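Local coordinates for ThiJ/PfpI family protein (Francisella tularensis subsp. novicida, PDB 4P5P), which probably acts as a glyoxalase III-like or cysteine-protease-like enzyme of the DJ-1/PfpI family and is a virulence factor, at residues H30-I35 with I42-I47; I96-G101 with A136-V141; L119-Y122 with V127-A130; W193-K198 with A212-K217; K202-Q207 with K220-N225. All blocks are in the same frame, centred on the assembly; numbering follows the deposited sequence.

Interaction 1. Residues H30-I35 with I42-I47; sequences HPYYSI and IDIVSI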
# COMPACT_ATOMS: atom_id res chain seq x y z
N HIS A 30 -1.08 -6.56 9.56
CA HIS A 30 0.20 -7.10 10.00
C HIS A 30 1.24 -5.97 10.14
O HIS A 30 1.90 -5.90 11.16
CB HIS A 30 0.68 -8.22 9.07
CG HIS A 30 -0.13 -9.48 9.20
ND1 HIS A 30 0.35 -10.72 8.84
CD2 HIS A 30 -1.39 -9.68 9.66
CE1 HIS A 30 -0.58 -11.63 9.06
NE2 HIS A 30 -1.65 -11.03 9.56
N PRO A 31 1.33 -5.06 9.16
CA PRO A 31 2.25 -3.94 9.41
C PRO A 31 1.78 -3.02 10.55
O PRO A 31 2.62 -2.49 11.29
CB PRO A 31 2.28 -3.20 8.06
CG PRO A 31 1.86 -4.23 7.07
CD PRO A 31 0.84 -5.06 7.77
N TYR A 32 0.47 -2.86 10.73
CA TYR A 32 -0.05 -2.08 11.85
C TYR A 32 0.49 -2.59 13.18
O TYR A 32 1.07 -1.84 13.95
CB TYR A 32 -1.58 -2.11 11.86
CG TYR A 32 -2.21 -1.20 12.90
CD1 TYR A 32 -2.45 0.13 12.61
CD2 TYR A 32 -2.55 -1.67 14.16
CE1 TYR A 32 -3.03 0.96 13.55
CE2 TYR A 32 -3.12 -0.84 15.11
CZ TYR A 32 -3.35 0.48 14.79
OH TYR A 32 -3.91 1.34 15.71
N TYR A 33 0.30 -3.87 13.45
CA TYR A 33 0.71 -4.39 14.75
C TYR A 33 2.23 -4.57 14.85
O TYR A 33 2.76 -4.61 15.96
CB TYR A 33 -0.01 -5.69 15.05
CG TYR A 33 -1.47 -5.49 15.43
CD1 TYR A 33 -1.82 -4.77 16.57
CD2 TYR A 33 -2.49 -6.00 14.65
CE1 TYR A 33 -3.14 -4.59 16.92
CE2 TYR A 33 -3.82 -5.82 15.00
CZ TYR A 33 -4.13 -5.11 16.13
OH TYR A 33 -5.45 -4.92 16.48
N SER A 34 2.92 -4.69 13.72
CA SER A 34 4.38 -4.83 13.75
C SER A 34 5.06 -3.52 14.07
O SER A 34 6.12 -3.49 14.71
CB SER A 34 4.89 -5.35 12.40
OG SER A 34 6.30 -5.35 12.39
N ILE A 35 4.46 -2.42 13.62
CA ILE A 35 5.06 -1.11 13.75
C ILE A 35 4.64 -0.36 15.01
O ILE A 35 5.46 0.31 15.64
CB ILE A 35 4.73 -0.26 12.51
CG1 ILE A 35 5.42 -0.86 11.28
CG2 ILE A 35 5.18 1.20 12.69
CD1 ILE A 35 4.90 -0.35 9.97
N ILE A 42 0.05 5.26 14.59
CA ILE A 42 -0.40 4.99 13.24
C ILE A 42 -1.82 5.47 13.06
O ILE A 42 -2.72 5.10 13.83
CB ILE A 42 -0.34 3.49 12.90
CG1 ILE A 42 1.07 2.96 13.10
CG2 ILE A 42 -0.79 3.27 11.44
CD1 ILE A 42 1.21 1.46 12.88
N ASP A 43 -2.03 6.28 12.02
CA ASP A 43 -3.36 6.70 11.60
C ASP A 43 -3.68 6.02 10.28
O ASP A 43 -2.80 5.82 9.46
CB ASP A 43 -3.44 8.22 11.45
CG ASP A 43 -3.26 8.94 12.77
OD1 ASP A 43 -3.55 8.37 13.84
OD2 ASP A 43 -2.85 10.12 12.74
N ILE A 44 -4.93 5.66 10.09
CA ILE A 44 -5.39 4.96 8.90
C ILE A 44 -6.41 5.81 8.15
O ILE A 44 -7.31 6.38 8.77
CB ILE A 44 -6.03 3.61 9.29
CG1 ILE A 44 -4.99 2.71 9.97
CG2 ILE A 44 -6.62 2.90 8.07
CD1 ILE A 44 -5.59 1.52 10.70
N VAL A 45 -6.25 5.88 6.84
CA VAL A 45 -7.22 6.52 5.96
C VAL A 45 -7.48 5.67 4.73
O VAL A 45 -6.69 4.78 4.40
CB VAL A 45 -6.76 7.92 5.49
CG1 VAL A 45 -6.61 8.84 6.68
CG2 VAL A 45 -5.47 7.83 4.69
N SER A 46 -8.59 5.95 4.06
CA SER A 46 -8.85 5.36 2.76
C SER A 46 -8.96 6.46 1.73
O SER A 46 -8.99 7.64 2.06
CB SER A 46 -10.14 4.55 2.78
OG SER A 46 -11.28 5.38 2.96
N ILE A 47 -9.00 6.08 0.47
CA ILE A 47 -9.11 7.07 -0.59
C ILE A 47 -10.37 7.92 -0.44
O ILE A 47 -10.31 9.15 -0.49
CB ILE A 47 -9.10 6.39 -1.96
CG1 ILE A 47 -7.74 5.74 -2.23
CG2 ILE A 47 -9.41 7.40 -3.07
CD1 ILE A 47 -6.54 6.70 -2.23
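Ile42 lies under the last turns of helix 26-35, where its branches meet Tyr32 and Ile35. The axes of 30-35 and 42-46 run nearly antiparallel, at 164° and 10.2 Å apart at their closest, as expected for the return leg of a beta-alpha-beta unit. The close part is the Tyr32 ring, which slants across Ile42: CD1 of Tyr32 is 3.7 Å from CG2 of Ile42, and CE1 of Tyr32 is 3.9 Å from CD1 of Ile44. The ring reaches the sheet because CG of Tyr32 stands anti to the backbone nitrogen (chi1 -174°), carrying it beside the helix toward the strand. The delta methyl of Ile42 slides further in, against CB of Ile35 at 3.9 Å and the carbonyl oxygen of Tyr32 at 3.5 Å. Beta-branched isoleucine suits the strand: Ile42 offers both CG2 and CD1 to the helix, whereas Ile44 reaches it with CD1. On the loose side, Tyr33 turns away from the strand and packs against Tyr65, while Asp43, on the far side of the strand, hydrogen-bonds Tyr93 OH. The side-chain contacts are apolar, and the Tyr32 carbonyl oxygen is touched by a methyl, consistent with shape matching and exclusion of water rather than directed bonds.

Interaction 2. Residues I96-G101 with A136-V141; sequences IIFAGG and AALINV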
# COMPACT_ATOMS: atom_id res chain seq x y z
N ILE A 96 4.40 7.48 4.94
CA ILE A 96 3.14 7.16 4.31
C ILE A 96 3.28 5.75 3.73
O ILE A 96 4.26 5.46 3.02
CB ILE A 96 2.72 8.22 3.25
CG1 ILE A 96 1.29 7.97 2.76
CG2 ILE A 96 3.71 8.29 2.09
CD1 ILE A 96 0.69 9.13 1.96
N ILE A 97 2.34 4.89 4.08
CA ILE A 97 2.38 3.46 3.76
C ILE A 97 1.11 3.06 3.01
O ILE A 97 0.02 3.26 3.52
CB ILE A 97 2.52 2.58 5.04
CG1 ILE A 97 3.72 3.05 5.89
CG2 ILE A 97 2.63 1.11 4.67
CD1 ILE A 97 5.05 3.06 5.18
N PHE A 98 1.26 2.48 1.82
CA PHE A 98 0.13 2.05 0.99
C PHE A 98 -0.09 0.54 1.04
O PHE A 98 0.75 -0.23 0.58
CB PHE A 98 0.35 2.48 -0.45
CG PHE A 98 0.42 3.96 -0.60
CD1 PHE A 98 -0.74 4.70 -0.71
CD2 PHE A 98 1.63 4.62 -0.61
CE1 PHE A 98 -0.69 6.07 -0.81
CE2 PHE A 98 1.69 6.01 -0.72
CZ PHE A 98 0.52 6.72 -0.83
N ALA A 99 -1.22 0.13 1.61
CA ALA A 99 -1.61 -1.27 1.67
C ALA A 99 -2.10 -1.71 0.29
O ALA A 99 -2.45 -0.88 -0.54
CB ALA A 99 -2.70 -1.46 2.72
N GLY A 100 -2.14 -3.02 0.05
CA GLY A 100 -2.56 -3.55 -1.23
C GLY A 100 -3.96 -4.13 -1.24
O GLY A 100 -4.83 -3.69 -0.49
N GLY A 101 -4.15 -5.17 -2.06
CA GLY A 101 -5.48 -5.60 -2.47
C GLY A 101 -5.71 -5.09 -3.89
O GLY A 101 -5.23 -4.02 -4.26
N ALA A 136 0.96 0.43 -6.91
CA ALA A 136 0.28 1.25 -7.94
C ALA A 136 0.22 2.73 -7.54
O ALA A 136 0.11 3.62 -8.39
CB ALA A 136 -1.12 0.72 -8.21
N ALA A 137 0.25 2.99 -6.23
CA ALA A 137 0.27 4.37 -5.73
C ALA A 137 1.46 5.17 -6.22
O ALA A 137 1.39 6.40 -6.28
CB ALA A 137 0.27 4.39 -4.21
N LEU A 138 2.57 4.50 -6.54
CA LEU A 138 3.83 5.20 -6.82
C LEU A 138 4.14 5.40 -8.29
O LEU A 138 5.03 6.17 -8.64
CB LEU A 138 4.99 4.46 -6.17
CG LEU A 138 4.85 4.12 -4.68
CD1 LEU A 138 6.12 3.44 -4.19
CD2 LEU A 138 4.55 5.37 -3.86
N ILE A 139 3.41 4.71 -9.15
CA ILE A 139 3.72 4.72 -10.59
C ILE A 139 3.81 6.13 -11.19
O ILE A 139 4.74 6.43 -11.94
CB ILE A 139 2.67 3.93 -11.37
CG1 ILE A 139 2.64 2.46 -10.94
CG2 ILE A 139 2.94 3.98 -12.86
CD1 ILE A 139 1.36 1.77 -11.37
N ASN A 140 2.84 6.99 -10.88
CA ASN A 140 2.68 8.28 -11.55
C ASN A 140 3.03 9.49 -10.68
O ASN A 140 2.68 10.63 -11.02
CB ASN A 140 1.23 8.45 -12.03
CG ASN A 140 0.82 7.40 -13.03
OD1 ASN A 140 1.52 7.13 -14.00
ND2 ASN A 140 -0.34 6.81 -12.80
N VAL A 141 3.72 9.27 -9.56
CA VAL A 141 4.15 10.38 -8.72
C VAL A 141 5.29 11.11 -9.40
O VAL A 141 6.37 10.53 -9.59
CB VAL A 141 4.59 9.90 -7.32
CG1 VAL A 141 5.03 11.08 -6.48
CG2 VAL A 141 3.46 9.15 -6.64
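Phe98, the last residue of strand 95-98, and Ala137, in a piece of chain with helical angles but without regular helical bonds, are the closest backbone neighbours here, with CA atoms 7.1 Å apart. The strand lies inside the parallel part of the mixed sheet of the flavodoxin-like DJ-1/PfpI fold, and residues 136-141 follow the strand next to it, packing onto one side of that sheet. The main contact is a CH-pi interaction: the methyl of Ala137 stands over the centre of the Phe98 ring, 3.6 Å from CB to the centroid and only 12° off the ring normal. Alanine suits this place because its lone methyl can rest on the ring face while the backbone stays near. Phe98 points toward 136-141, and chi1 of -62°, with CG beside the backbone nitrogen, turns a ring face to Ala137. Ile114 and Val118 of helix 112-123 also pack on the ring. Beyond the strand the chain passes through Gly100 and Gly101, the latter at positive phi, and the amide of Gly101 hydrogen-bonds OD2 of the oxidised cysteine at position 132. Leu138 adds a lighter touch, its CD2 meeting CE2 of Phe98 obliquely at 4.3 Å.

Interaction 3. Residues L119-Y122 with V127-A130; sequences LDIY and VIGA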
# COMPACT_ATOMS: atom_id res chain seq x y z
N LEU A 119 4.89 13.25 -2.60
CA LEU A 119 5.91 14.29 -2.83
C LEU A 119 6.32 15.00 -1.55
O LEU A 119 7.49 15.28 -1.34
CB LEU A 119 5.41 15.35 -3.82
CG LEU A 119 5.42 14.95 -5.28
CD1 LEU A 119 4.72 16.03 -6.07
CD2 LEU A 119 6.86 14.74 -5.79
N ASP A 120 5.35 15.30 -0.70
CA ASP A 120 5.67 16.00 0.53
C ASP A 120 6.57 15.15 1.43
O ASP A 120 7.58 15.63 1.95
CB ASP A 120 4.38 16.39 1.26
CG ASP A 120 4.63 17.30 2.44
OD1 ASP A 120 5.08 16.79 3.49
OD2 ASP A 120 4.38 18.53 2.32
N ILE A 121 6.21 13.88 1.61
CA ILE A 121 7.03 12.98 2.41
C ILE A 121 8.42 12.78 1.79
O ILE A 121 9.45 12.82 2.49
CB ILE A 121 6.32 11.62 2.57
CG1 ILE A 121 4.98 11.78 3.30
CG2 ILE A 121 7.22 10.64 3.31
CD1 ILE A 121 5.10 12.27 4.73
N TYR A 122 8.45 12.58 0.49
CA TYR A 122 9.70 12.39 -0.25
C TYR A 122 10.65 13.58 -0.10
O TYR A 122 11.87 13.41 0.03
CB TYR A 122 9.38 12.16 -1.73
CG TYR A 122 10.55 11.73 -2.58
CD1 TYR A 122 11.25 10.56 -2.30
CD2 TYR A 122 10.93 12.46 -3.70
CE1 TYR A 122 12.31 10.15 -3.08
CE2 TYR A 122 12.00 12.06 -4.49
CZ TYR A 122 12.67 10.90 -4.18
OH TYR A 122 13.74 10.49 -4.95
N VAL A 127 9.72 8.26 4.98
CA VAL A 127 9.57 6.91 4.45
C VAL A 127 8.30 6.79 3.63
O VAL A 127 7.24 7.18 4.06
CB VAL A 127 9.55 5.88 5.59
CG1 VAL A 127 9.26 4.47 5.06
CG2 VAL A 127 10.87 5.92 6.33
N ILE A 128 8.45 6.22 2.43
CA ILE A 128 7.35 5.90 1.54
C ILE A 128 7.32 4.40 1.36
O ILE A 128 8.27 3.82 0.85
CB ILE A 128 7.52 6.58 0.17
CG1 ILE A 128 7.44 8.09 0.33
CG2 ILE A 128 6.45 6.13 -0.81
CD1 ILE A 128 8.21 8.82 -0.70
N GLY A 129 6.24 3.76 1.80
CA GLY A 129 6.10 2.32 1.71
C GLY A 129 4.91 1.90 0.88
O GLY A 129 3.87 2.55 0.92
N ALA A 130 5.03 0.82 0.11
CA ALA A 130 3.88 0.27 -0.61
C ALA A 130 4.05 -1.23 -0.80
O ALA A 130 5.16 -1.68 -1.08
CB ALA A 130 3.68 0.96 -1.94
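The carbonyl oxygen of Val127 is met from two quarters: the backbone amide of Ile96, on the neighbouring strand, donates a hydrogen bond to it, and CG2 of Ile121 presses on it at 3.5 Å. The first is ordinary sheet pairing; the second is a van der Waals contact through which helix 112-123 reaches the strand backbone. All direct contacts between 119-122 and 127-130 are van der Waals in kind. Ile121 points at the strand and rests its gamma-2 methyl not only on the Val127 peptide but also on CG1 of Ile128, 3.9 Å away. The next residue, Tyr122, lies beside the same isoleucine: CD1 of Ile128 packs 3.7 Å from CB of Tyr122 and reaches CD1 of the ring at 3.9 Å, approaching obliquely. In Tyr122 the ring swings anti to the backbone nitrogen (chi1 -170°), so that CB and CD1 lie against the isoleucine while the hydroxyl extends to a weak hydrogen bond with Lys153 NZ. A tyrosine fits such a border, being greasy at its root and polar at its end. Asp120, on another side of the helix, makes a salt bridge with Lys91. Val127 turns its own side chain away from this helix, toward Ile204 and Ser222. Strand 127-130 is thus sandwiched between helix 112-123 on one side and helix 212-222 on the other, and within the sheet it lies between strands 95-98 and 203-206.

Interaction 4. Residues W193-K198 with A212-K217; sequences WQSYVK and ATDFAK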
# COMPACT_ATOMS: atom_id res chain seq x y z
N TRP A 193 5.01 -15.90 -4.20
CA TRP A 193 4.58 -16.00 -2.80
C TRP A 193 5.73 -16.05 -1.80
O TRP A 193 5.52 -16.36 -0.63
CB TRP A 193 3.69 -17.22 -2.61
CG TRP A 193 2.73 -17.42 -3.73
CD1 TRP A 193 2.60 -18.54 -4.50
CD2 TRP A 193 1.78 -16.47 -4.23
NE1 TRP A 193 1.62 -18.34 -5.44
CE2 TRP A 193 1.10 -17.09 -5.30
CE3 TRP A 193 1.44 -15.16 -3.87
CZ2 TRP A 193 0.09 -16.44 -6.01
CZ3 TRP A 193 0.44 -14.52 -4.58
CH2 TRP A 193 -0.22 -15.16 -5.64
N GLN A 194 6.93 -15.70 -2.26
CA GLN A 194 8.07 -15.54 -1.38
C GLN A 194 8.18 -14.10 -0.90
O GLN A 194 7.85 -13.17 -1.63
CB GLN A 194 9.36 -15.94 -2.11
CG GLN A 194 9.35 -17.36 -2.59
CD GLN A 194 9.35 -18.34 -1.45
OE1 GLN A 194 10.38 -18.56 -0.81
NE2 GLN A 194 8.19 -18.95 -1.19
N SER A 195 8.65 -13.91 0.33
CA SER A 195 8.84 -12.58 0.89
C SER A 195 9.95 -11.86 0.14
O SER A 195 11.05 -12.40 -0.04
CB SER A 195 9.16 -12.67 2.38
OG SER A 195 9.32 -11.37 2.94
N TYR A 196 9.66 -10.64 -0.29
CA TYR A 196 10.60 -9.85 -1.08
C TYR A 196 10.35 -8.37 -0.87
O TYR A 196 9.26 -7.88 -1.15
CB TYR A 196 10.49 -10.20 -2.55
CG TYR A 196 11.62 -9.66 -3.40
CD1 TYR A 196 12.93 -10.07 -3.19
CD2 TYR A 196 11.38 -8.77 -4.44
CE1 TYR A 196 13.96 -9.60 -3.98
CE2 TYR A 196 12.42 -8.30 -5.24
CZ TYR A 196 13.71 -8.71 -5.00
OH TYR A 196 14.74 -8.24 -5.79
N VAL A 197 11.37 -7.69 -0.36
CA VAL A 197 11.29 -6.27 -0.03
C VAL A 197 12.47 -5.52 -0.62
O VAL A 197 13.62 -5.93 -0.48
CB VAL A 197 11.25 -6.07 1.50
CG1 VAL A 197 11.20 -4.58 1.86
CG2 VAL A 197 10.07 -6.81 2.10
N LYS A 198 12.17 -4.40 -1.28
CA LYS A 198 13.17 -3.51 -1.82
C LYS A 198 13.15 -2.17 -1.11
O LYS A 198 12.09 -1.70 -0.70
CB LYS A 198 12.93 -3.30 -3.32
CG LYS A 198 13.06 -4.58 -4.15
CD LYS A 198 14.46 -5.21 -4.09
CE LYS A 198 15.54 -4.26 -4.55
NZ LYS A 198 16.87 -4.91 -4.66
N ALA A 212 4.68 -9.09 4.09
CA ALA A 212 4.20 -8.05 5.00
C ALA A 212 5.09 -7.86 6.24
O ALA A 212 5.32 -6.73 6.68
CB ALA A 212 2.78 -8.36 5.43
N THR A 213 5.56 -8.96 6.81
CA THR A 213 6.40 -8.91 8.01
C THR A 213 7.69 -8.15 7.77
O THR A 213 8.02 -7.21 8.49
CB THR A 213 6.73 -10.34 8.52
OG1 THR A 213 5.54 -10.94 9.04
CG2 THR A 213 7.77 -10.31 9.62
N ASP A 214 8.43 -8.57 6.75
CA ASP A 214 9.71 -7.95 6.46
C ASP A 214 9.53 -6.52 5.95
O ASP A 214 10.39 -5.67 6.13
CB ASP A 214 10.48 -8.78 5.43
CG ASP A 214 11.28 -9.90 6.07
OD1 ASP A 214 11.11 -10.17 7.28
OD2 ASP A 214 12.09 -10.52 5.36
N PHE A 215 8.39 -6.28 5.31
CA PHE A 215 8.01 -4.94 4.86
C PHE A 215 7.94 -4.02 6.06
O PHE A 215 8.56 -2.95 6.08
CB PHE A 215 6.66 -5.03 4.12
CG PHE A 215 6.07 -3.71 3.68
CD1 PHE A 215 6.72 -2.88 2.80
CD2 PHE A 215 4.78 -3.36 4.09
CE1 PHE A 215 6.14 -1.70 2.37
CE2 PHE A 215 4.19 -2.19 3.67
CZ PHE A 215 4.86 -1.37 2.81
N ALA A 216 7.19 -4.45 7.07
CA ALA A 216 7.04 -3.66 8.29
C ALA A 216 8.37 -3.45 9.00
O ALA A 216 8.64 -2.36 9.52
CB ALA A 216 6.04 -4.33 9.22
N LYS A 217 9.18 -4.50 9.05
CA LYS A 217 10.50 -4.41 9.66
C LYS A 217 11.34 -3.33 9.00
O LYS A 217 11.98 -2.52 9.68
CB LYS A 217 11.24 -5.75 9.58
CG LYS A 217 10.66 -6.86 10.45
CD LYS A 217 11.37 -8.18 10.19
CE LYS A 217 10.82 -9.31 11.05
NZ LYS A 217 11.38 -10.63 10.65
O HOH W 1 7.84 -11.16 5.40
O HOH W 2 11.94 -10.54 2.74
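Val197 lays its CG2 methyl over the first turn of helix 212-222, 3.7 Å from the backbone nitrogen of Phe215 and 3.9 Å from CB of Asp214. A small branched side chain suits this spot, because it lets the strand come within 6.0 Å of the helix, measured between CA atoms of Val197 and Phe215. Two residues earlier the contact turns polar. OG of Ser195 and OD2 of Asp214 stand 3.8 Å apart, too far for a direct bond, and two waters fill the role. One lies 2.9 Å from Ser195 OG and accepts from the amide of Asp214, in the opening turn of the helix; the other, 2.8 Å from the same OG, donates to OD2 of Asp214 at 2.6 Å. Ser195 OG, anti to its own backbone nitrogen (chi1 -179°), reaches both. The carboxylate's other oxygen, OD1, makes a salt bridge at 3.4 Å, its hydrogen bond weak, with NZ of Lys217 one turn on, which would offset some of its negative charge. Inward of this hydrated rim, Phe215 packs on Ile204 and Ala206. A helix packed against the antiparallel edge strand of an otherwise largely parallel sheet, as here, belongs to the layered alpha/beta architecture of this flavodoxin-like protein.

Interaction 5. Residues K202-Q207 with K220-N225; sequences KIITAQ and KQSLFN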
# COMPACT_ATOMS: atom_id res chain seq x y z
N LYS A 202 14.65 5.44 0.74
CA LYS A 202 13.54 5.39 1.69
C LYS A 202 12.19 5.18 1.01
O LYS A 202 11.14 5.38 1.62
CB LYS A 202 13.51 6.66 2.55
CG LYS A 202 14.66 6.74 3.56
CD LYS A 202 14.42 7.91 4.47
CE LYS A 202 15.40 8.00 5.60
NZ LYS A 202 15.07 9.17 6.46
N ILE A 203 12.22 4.71 -0.24
CA ILE A 203 11.05 4.16 -0.89
C ILE A 203 11.13 2.65 -0.72
O ILE A 203 12.03 2.00 -1.27
CB ILE A 203 10.98 4.52 -2.38
CG1 ILE A 203 10.88 6.04 -2.53
CG2 ILE A 203 9.79 3.82 -3.04
CD1 ILE A 203 11.05 6.54 -3.97
N ILE A 204 10.21 2.09 0.05
CA ILE A 204 10.23 0.70 0.43
C ILE A 204 9.05 0.01 -0.22
O ILE A 204 7.90 0.38 0.02
CB ILE A 204 10.17 0.54 1.96
CG1 ILE A 204 11.38 1.24 2.59
CG2 ILE A 204 10.14 -0.94 2.34
CD1 ILE A 204 11.30 1.39 4.09
N THR A 205 9.32 -0.98 -1.05
CA THR A 205 8.26 -1.72 -1.72
C THR A 205 8.37 -3.21 -1.40
O THR A 205 9.44 -3.73 -1.07
CB THR A 205 8.28 -1.50 -3.25
OG1 THR A 205 9.59 -1.77 -3.78
CG2 THR A 205 7.93 -0.05 -3.61
N ALA A 206 7.23 -3.89 -1.46
CA ALA A 206 7.14 -5.29 -1.08
C ALA A 206 6.23 -6.00 -2.07
O ALA A 206 5.32 -5.40 -2.63
CB ALA A 206 6.62 -5.44 0.35
N GLN A 207 6.48 -7.28 -2.30
CA GLN A 207 5.92 -7.96 -3.45
C GLN A 207 4.49 -8.50 -3.27
O GLN A 207 3.69 -8.42 -4.19
CB GLN A 207 6.85 -9.11 -3.84
CG GLN A 207 6.45 -9.85 -5.10
CD GLN A 207 7.49 -10.86 -5.50
OE1 GLN A 207 8.68 -10.67 -5.25
NE2 GLN A 207 7.06 -11.95 -6.12
N LYS A 220 10.02 0.22 9.84
CA LYS A 220 10.25 0.63 11.22
C LYS A 220 11.69 1.07 11.40
O LYS A 220 11.97 2.06 12.07
CB LYS A 220 9.89 -0.50 12.20
CG LYS A 220 9.85 -0.04 13.65
CD LYS A 220 9.14 -1.02 14.54
CE LYS A 220 9.08 -0.50 15.97
NZ LYS A 220 7.98 -1.10 16.78
N GLN A 221 12.60 0.33 10.78
CA GLN A 221 14.01 0.67 10.85
C GLN A 221 14.32 1.99 10.14
O GLN A 221 15.11 2.80 10.63
CB GLN A 221 14.85 -0.45 10.24
CG GLN A 221 16.34 -0.24 10.40
CD GLN A 221 17.13 -1.47 10.01
OE1 GLN A 221 16.56 -2.49 9.63
NE2 GLN A 221 18.45 -1.38 10.12
N SER A 222 13.68 2.21 8.99
CA SER A 222 13.94 3.40 8.18
C SER A 222 13.42 4.68 8.84
O SER A 222 13.89 5.78 8.53
CB SER A 222 13.32 3.25 6.79
OG SER A 222 13.73 4.31 5.94
N LEU A 223 12.46 4.53 9.75
CA LEU A 223 11.93 5.67 10.51
C LEU A 223 13.00 6.34 11.36
O LEU A 223 12.85 7.50 11.75
CB LEU A 223 10.79 5.23 11.43
CG LEU A 223 9.44 4.95 10.78
CD1 LEU A 223 8.46 4.39 11.80
CD2 LEU A 223 8.91 6.24 10.16
N PHE A 224 14.06 5.61 11.67
CA PHE A 224 15.12 6.10 12.55
C PHE A 224 16.45 6.19 11.81
O PHE A 224 16.66 5.52 10.80
CB PHE A 224 15.23 5.20 13.78
CG PHE A 224 13.96 5.11 14.57
CD1 PHE A 224 13.66 6.05 15.55
CD2 PHE A 224 13.05 4.09 14.33
CE1 PHE A 224 12.48 5.97 16.27
CE2 PHE A 224 11.87 4.01 15.05
CZ PHE A 224 11.58 4.94 16.01
N ASN A 225 17.35 7.02 12.32
CA ASN A 225 18.65 7.24 11.68
C ASN A 225 19.80 6.61 12.46
O ASN A 225 19.70 6.38 13.67
CB ASN A 225 18.91 8.74 11.50
CG ASN A 225 18.02 9.35 10.43
OD1 ASN A 225 17.28 10.30 10.69
ND2 ASN A 225 18.08 8.79 9.23
OXT ASN A 225 20.86 6.31 11.90
O HOH W 3 12.99 8.68 8.13
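Apolar contact between strand 203-206 and the end of helix 212-222 runs through Ile204 and Ser222, with CD1 of Ile204 3.9 Å from CB of Ser222. The isoleucine points at the helix and also packs on Phe215 and Ala218, while the small serine lets the helix end sit close to the sheet. The methylenes of Lys202 continue this layer: the side chain is stretched out beyond CG, passing alongside Ser222, whose OG lies 3.5 Å from CG of Lys202. Because Ser222 occupies two conformations, that last closeness holds for one of them. Lys202 itself stands in the tight turn between strands 197-200 and 203-206, which its left-handed backbone conformation serves.

Polar contact is confined to the tip of the lysine. Its NZ donates to a water at 2.7 Å, and the water donates in turn to the carbonyl oxygen of Ser222 at 3.1 Å. NZ also bonds directly to the carbonyl oxygen of Asn125. Asn225, the last residue of the chain, crosses the lysine at about a right angle, with ND2 4.1 Å from NZ, too distant for a bond.

A long lysine thus serves both needs, hydrocarbon along its stem and charge at its end. Its ammonium group gathers backbone carbonyls, one directly and one through water, and the charge probably also suits carbonyls near the C-terminal part of helix 212-222.

All five contacts reach one sheet. The 96-101 chain of interaction 2 runs to the oxidised cysteine at position 132, probably the reactive cysteine, as in relatives, and the strand of interaction 3 ends two residues before it. Interactions 2 and 3, centres 10 Å apart, share paired strands, Phe98 N lying 2.8 Å from Gly129 O; interactions 3 and 5 are joined likewise by Ile204 N and Ile128 O at 2.7 Å. Interactions 4 and 5, centres 11 Å apart, both use helix 212-222. That helix meets interaction 1 through Ala216, whose CB is 3.8 Å from Pro31 CA, and through Lys220 NZ, 3.1 Å from Ile35 O.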